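Local coordinates for glycoside Hydrolase Family 43_12 (Metagenome, PDB 7JVH), which probably hydrolyses glycosidic bonds in plant cell-wall polysaccharides or their oligosaccharides, as a family 43 glycoside hydrolase from a capybara gut metagenome, at residues Met253-Ile267 with Pro279-Phe291. Residues are numbered along the deposited sequence; the frame is centred on the assembly and turned at random.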
loop_
_atom_site.group_PDB
_atom_site.type_symbol
_atom_site.label_atom_id
_atom_site.label_comp_id
_atom_site.label_asym_id
_atom_site.label_seq_id
_atom_site.Cartn_x
_atom_site.Cartn_y
_atom_site.Cartn_z
HETATM N N MSE A 253 6.630 20.600 -5.195
HETATM C CA MSE A 253 5.544 19.854 -5.817
HETATM C C MSE A 253 4.667 19.252 -4.723
HETATM O O MSE A 253 5.175 18.616 -3.800
HETATM C CB MSE A 253 6.092 18.762 -6.742
HETATM C CG MSE A 253 5.048 18.184 -7.675
HETATM SE SE MSE A 253 5.765 16.815 -8.878
HETATM C CE MSE A 253 6.561 17.855 -10.278
ATOM N N CYS A 254 3.351 19.457 -4.842
ATOM C CA CYS A 254 2.405 18.997 -3.838
ATOM C C CYS A 254 1.207 18.339 -4.479
ATOM O O CYS A 254 0.851 18.663 -5.606
ATOM C CB CYS A 254 1.903 20.188 -3.007
ATOM S SG CYS A 254 3.192 21.164 -2.215
ATOM N N ALA A 255 0.591 17.412 -3.745
ATOM C CA ALA A 255 -0.746 16.925 -4.046
ATOM C C ALA A 255 -1.747 17.965 -3.548
ATOM O O ALA A 255 -1.497 18.616 -2.526
ATOM C CB ALA A 255 -0.990 15.571 -3.383
ATOM N N GLU A 256 -2.866 18.115 -4.274
ATOM C CA GLU A 256 -3.940 19.059 -3.928
ATOM C C GLU A 256 -5.294 18.492 -4.358
ATOM O O GLU A 256 -5.401 17.865 -5.408
ATOM C CB GLU A 256 -3.704 20.423 -4.593
ATOM C CG GLU A 256 -4.805 21.452 -4.357
ATOM C CD GLU A 256 -4.595 22.756 -5.105
ATOM O OE1 GLU A 256 -3.596 23.463 -4.844
ATOM O OE2 GLU A 256 -5.448 23.098 -5.942
ATOM N N GLY A 257 -6.314 18.717 -3.525
ATOM C CA GLY A 257 -7.667 18.254 -3.757
ATOM C C GLY A 257 -8.150 17.026 -2.994
ATOM O O GLY A 257 -9.319 16.660 -3.110
ATOM N N GLY A 258 -7.273 16.379 -2.227
ATOM C CA GLY A 258 -7.649 15.193 -1.469
ATOM C C GLY A 258 -7.342 13.924 -2.227
ATOM O O GLY A 258 -7.198 13.975 -3.453
ATOM N N THR A 259 -7.159 12.804 -1.515
ATOM C CA THR A 259 -6.749 11.562 -2.161
ATOM C C THR A 259 -7.935 10.804 -2.780
ATOM O O THR A 259 -7.769 9.623 -3.179
ATOM C CB THR A 259 -5.951 10.597 -1.228
ATOM O OG1 THR A 259 -5.034 11.324 -0.423
ATOM C CG2 THR A 259 -5.176 9.610 -2.114
ATOM N N GLY A 260 -9.088 11.482 -2.920
ATOM C CA GLY A 260 -10.226 10.954 -3.653
ATOM C C GLY A 260 -10.455 11.628 -5.004
ATOM O O GLY A 260 -9.502 11.919 -5.745
ATOM N N ASP A 261 -11.733 11.901 -5.300
ATOM C CA ASP A 261 -12.207 12.410 -6.590
ATOM C C ASP A 261 -11.521 13.635 -7.172
ATOM O O ASP A 261 -11.489 13.799 -8.391
ATOM C CB ASP A 261 -13.713 12.696 -6.504
ATOM C CG ASP A 261 -14.533 11.443 -6.604
ATOM O OD1 ASP A 261 -13.952 10.342 -6.473
ATOM O OD2 ASP A 261 -15.751 11.559 -6.839
ATOM N N TRP A 262 -11.004 14.508 -6.309
ATOM C CA TRP A 262 -10.437 15.778 -6.757
ATOM C C TRP A 262 -8.904 15.788 -6.692
ATOM O O TRP A 262 -8.287 16.854 -6.760
ATOM C CB TRP A 262 -11.056 16.945 -5.971
ATOM C CG TRP A 262 -11.266 18.143 -6.809
ATOM C CD1 TRP A 262 -10.667 19.364 -6.669
ATOM C CD2 TRP A 262 -12.107 18.238 -7.961
ATOM N NE1 TRP A 262 -11.089 20.218 -7.659
ATOM C CE2 TRP A 262 -11.971 19.559 -8.471
ATOM C CE3 TRP A 262 -12.967 17.341 -8.615
ATOM C CZ2 TRP A 262 -12.664 20.004 -9.601
ATOM C CZ3 TRP A 262 -13.661 17.783 -9.741
ATOM C CH2 TRP A 262 -13.493 19.103 -10.233
ATOM N N HIS A 263 -8.297 14.592 -6.628
ATOM C CA HIS A 263 -6.848 14.459 -6.498
ATOM C C HIS A 263 -6.158 15.089 -7.713
ATOM O O HIS A 263 -6.705 15.112 -8.827
ATOM C CB HIS A 263 -6.443 12.984 -6.348
ATOM C CG HIS A 263 -5.235 12.749 -5.484
ATOM N ND1 HIS A 263 -4.540 11.553 -5.484
ATOM C CD2 HIS A 263 -4.604 13.543 -4.587
ATOM C CE1 HIS A 263 -3.537 11.616 -4.629
ATOM N NE2 HIS A 263 -3.556 12.813 -4.066
ATOM N N SER A 264 -4.961 15.630 -7.477
ATOM C CA SER A 264 -4.156 16.266 -8.519
ATOM C C SER A 264 -2.778 16.520 -7.962
ATOM O O SER A 264 -2.538 16.312 -6.788
ATOM C CB SER A 264 -4.765 17.598 -8.939
ATOM O OG SER A 264 -4.459 18.542 -7.959
ATOM N N GLU A 265 -1.867 16.977 -8.818
ATOM C CA GLU A 265 -0.548 17.417 -8.405
ATOM C C GLU A 265 -0.300 18.781 -9.019
ATOM O O GLU A 265 -0.623 19.009 -10.181
ATOM C CB GLU A 265 0.528 16.443 -8.845
ATOM C CG GLU A 265 1.840 16.641 -8.103
ATOM C CD GLU A 265 1.882 15.968 -6.750
ATOM O OE1 GLU A 265 0.896 15.278 -6.361
ATOM O OE2 GLU A 265 2.920 16.108 -6.084
ATOM N N VAL A 266 0.276 19.676 -8.209
ATOM C CA VAL A 266 0.515 21.053 -8.561
ATOM C C VAL A 266 1.992 21.343 -8.322
ATOM O O VAL A 266 2.672 20.560 -7.656
ATOM C CB VAL A 266 -0.390 22.002 -7.765
ATOM C CG1 VAL A 266 -1.845 21.663 -8.002
ATOM C CG2 VAL A 266 -0.075 21.952 -6.276
ATOM N N ILE A 267 2.480 22.461 -8.874
ATOM C CA ILE A 267 3.904 22.775 -8.868
ATOM C C ILE A 267 4.135 24.280 -8.654
ATOM O O ILE A 267 3.462 25.119 -9.276
ATOM C CB ILE A 267 4.589 22.330 -10.182
ATOM C CG1 ILE A 267 6.115 22.459 -10.084
ATOM C CG2 ILE A 267 4.069 23.134 -11.373
ATOM C CD1 ILE A 267 6.783 21.387 -9.250
ATOM N N PRO A 279 2.919 29.534 -7.851
ATOM C CA PRO A 279 2.436 28.442 -8.702
ATOM C C PRO A 279 2.599 28.758 -10.195
ATOM O O PRO A 279 2.344 29.886 -10.627
ATOM C CB PRO A 279 0.949 28.365 -8.357
ATOM C CG PRO A 279 0.592 29.745 -7.865
ATOM C CD PRO A 279 1.837 30.353 -7.281
ATOM N N TRP A 280 3.025 27.759 -10.973
ATOM C CA TRP A 280 2.961 27.838 -12.426
ATOM C C TRP A 280 1.519 28.157 -12.793
ATOM O O TRP A 280 0.597 27.501 -12.306
ATOM C CB TRP A 280 3.374 26.508 -13.056
ATOM C CG TRP A 280 3.560 26.539 -14.558
ATOM C CD1 TRP A 280 3.680 27.642 -15.363
ATOM C CD2 TRP A 280 3.704 25.405 -15.417
ATOM N NE1 TRP A 280 3.863 27.263 -16.672
ATOM C CE2 TRP A 280 3.890 25.893 -16.729
ATOM C CE3 TRP A 280 3.698 24.024 -15.206
ATOM C CZ2 TRP A 280 4.061 25.041 -17.821
ATOM C CZ3 TRP A 280 3.872 23.194 -16.282
ATOM C CH2 TRP A 280 4.048 23.701 -17.577
ATOM N N ASN A 281 1.320 29.176 -13.635
ATOM C CA ASN A 281 0.000 29.476 -14.153
ATOM C C ASN A 281 -0.694 28.198 -14.639
ATOM O O ASN A 281 -1.905 28.044 -14.470
ATOM C CB ASN A 281 0.068 30.484 -15.268
ATOM C CG ASN A 281 -1.284 30.722 -15.911
ATOM O OD1 ASN A 281 -2.257 31.005 -15.216
ATOM N ND2 ASN A 281 -1.363 30.587 -17.249
ATOM N N ASN A 282 0.086 27.297 -15.266
ATOM C CA ASN A 282 -0.382 25.977 -15.678
ATOM C C ASN A 282 -0.407 25.069 -14.474
ATOM O O ASN A 282 0.631 24.562 -14.033
ATOM C CB ASN A 282 0.533 25.380 -16.746
ATOM C CG ASN A 282 0.054 24.028 -17.255
ATOM O OD1 ASN A 282 -0.727 23.962 -18.195
ATOM N ND2 ASN A 282 0.550 22.958 -16.661
ATOM N N ASN A 283 -1.605 24.875 -13.921
ATOM C CA ASN A 283 -1.796 23.951 -12.814
ATOM C C ASN A 283 -3.245 23.485 -12.823
ATOM O O ASN A 283 -4.131 24.246 -13.206
ATOM C CB ASN A 283 -1.423 24.625 -11.479
ATOM C CG ASN A 283 -0.026 24.261 -11.008
ATOM O OD1 ASN A 283 0.322 23.081 -10.939
ATOM N ND2 ASN A 283 0.784 25.269 -10.694
ATOM N N PRO A 284 -3.544 22.220 -12.459
ATOM C CA PRO A 284 -2.522 21.239 -12.081
ATOM C C PRO A 284 -1.723 20.646 -13.275
ATOM O O PRO A 284 -2.044 20.932 -14.431
ATOM C CB PRO A 284 -3.352 20.133 -11.437
ATOM C CG PRO A 284 -4.669 20.212 -12.140
ATOM C CD PRO A 284 -4.904 21.672 -12.433
ATOM N N ILE A 285 -0.687 19.854 -12.961
ATOM C CA ILE A 285 0.144 19.174 -13.946
ATOM C C ILE A 285 -0.113 17.657 -14.033
ATOM O O ILE A 285 0.479 16.971 -14.882
ATOM C CB ILE A 285 1.643 19.393 -13.708
ATOM C CG1 ILE A 285 2.043 19.033 -12.271
ATOM C CG2 ILE A 285 2.023 20.836 -14.049
ATOM C CD1 ILE A 285 3.533 18.942 -12.035
ATOM N N LEU A 286 -1.017 17.168 -13.175
ATOM C CA LEU A 286 -1.375 15.727 -13.123
ATOM C C LEU A 286 -2.739 15.502 -12.471
ATOM O O LEU A 286 -2.824 15.648 -11.280
ATOM C CB LEU A 286 -0.320 14.987 -12.311
ATOM C CG LEU A 286 -0.615 13.508 -12.121
ATOM C CD1 LEU A 286 -0.356 12.760 -13.403
ATOM C CD2 LEU A 286 0.229 12.925 -11.018
ATOM N N THR A 287 -3.756 15.118 -13.235
ATOM C CA THR A 287 -5.061 14.794 -12.653
ATOM C C THR A 287 -5.912 13.981 -13.624
ATOM O O THR A 287 -5.664 13.984 -14.812
ATOM C CB THR A 287 -5.854 16.060 -12.268
ATOM O OG1 THR A 287 -7.047 15.686 -11.572
ATOM C CG2 THR A 287 -6.224 16.890 -13.500
ATOM N N GLN A 288 -6.913 13.294 -13.076
ATOM C CA GLN A 288 -7.971 12.653 -13.843
ATOM C C GLN A 288 -9.359 13.163 -13.464
ATOM O O GLN A 288 -10.357 12.654 -13.973
ATOM C CB GLN A 288 -7.919 11.148 -13.623
ATOM C CG GLN A 288 -6.665 10.469 -14.154
ATOM C CD GLN A 288 -6.561 10.526 -15.671
ATOM O OE1 GLN A 288 -7.167 9.719 -16.400
ATOM N NE2 GLN A 288 -5.817 11.507 -16.155
ATOM N N ARG A 289 -9.413 14.195 -12.603
ATOM C CA ARG A 289 -10.638 14.563 -11.902
ATOM C C ARG A 289 -11.775 15.090 -12.770
ATOM O O ARG A 289 -12.945 14.955 -12.412
ATOM C CB ARG A 289 -10.321 15.543 -10.773
ATOM C CG ARG A 289 -9.939 16.952 -11.213
ATOM C CD ARG A 289 -9.315 17.622 -9.994
ATOM N NE ARG A 289 -8.816 18.942 -10.302
ATOM C CZ ARG A 289 -8.053 19.676 -9.493
ATOM N NH1 ARG A 289 -7.720 19.220 -8.287
ATOM N NH2 ARG A 289 -7.631 20.885 -9.895
ATOM N N HIS A 290 -11.437 15.650 -13.934
ATOM C CA HIS A 290 -12.426 16.169 -14.879
ATOM C C HIS A 290 -13.054 15.135 -15.836
ATOM O O HIS A 290 -13.678 15.511 -16.813
ATOM C CB HIS A 290 -11.798 17.321 -15.668
ATOM C CG HIS A 290 -11.241 18.407 -14.799
ATOM N ND1 HIS A 290 -12.045 19.239 -14.053
ATOM C CD2 HIS A 290 -9.968 18.797 -14.560
ATOM C CE1 HIS A 290 -11.291 20.087 -13.376
ATOM N NE2 HIS A 290 -10.027 19.844 -13.668
ATOM N N PHE A 291 -12.901 13.840 -15.527
ATOM C CA PHE A 291 -13.489 12.732 -16.300
ATOM C C PHE A 291 -14.511 11.962 -15.443
ATOM O O PHE A 291 -14.257 11.676 -14.289
ATOM C CB PHE A 291 -12.381 11.763 -16.774
ATOM C CG PHE A 291 -11.188 12.445 -17.405
ATOM C CD1 PHE A 291 -11.358 13.520 -18.266
ATOM C CD2 PHE A 291 -9.908 12.005 -17.148
ATOM C CE1 PHE A 291 -10.262 14.177 -18.818
ATOM C CE2 PHE A 291 -8.806 12.636 -17.715
ATOM C CZ PHE A 291 -8.972 13.727 -18.552
#
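The guanidinium of R289 lies flat over one face of the W262 indole, the planes 13° and the centres 4.0 Å apart, a cation-pi stack. CD of R289 sits above the middle of the indole and adds a CH-pi contact, and the extended chain, its CG between backbone nitrogen and carbonyl carbon (chi1 72°), carries NH1 on to W262 O at 2.9 Å, in the guanidinium plane. S264 CB covers the opposite guanidinium face, while S264 OG turns to E256 O. With an alanine in place of R289, W262 O would probably lose this donor and one indole face much of its cover. H290 meets the six-membered ring obliquely.

T287 OG1 donates to H263 O at 2.8 Å and accepts from R289 N, which closes an ST turn. E265 faces both I285 and L286 in a classic bulge: L286 O receives E265 N, and E265 O takes I285 N at 2.9 Å. The carboxamide of N283 grips the backbone of I267 with both ends, OD1 accepting from I267 N at 3.1 Å and ND2 donating to a lone pair of I267 O at 3.0 Å; W280 N also donates to I267 O. I285 CD1 touches both M253 CE and I267 CB.

Beyond strand 278-279, outermost in a four-stranded antiparallel sheet, one blade of the five-bladed beta-propeller typical of family 43, the loop runs on along strand 265-270, paired with it by a single bridge. E265 OE1 accepts a hydrogen bond from A305 N, on strand 300-308 of the next blade, and L286 packs on F319 of strand 316-322.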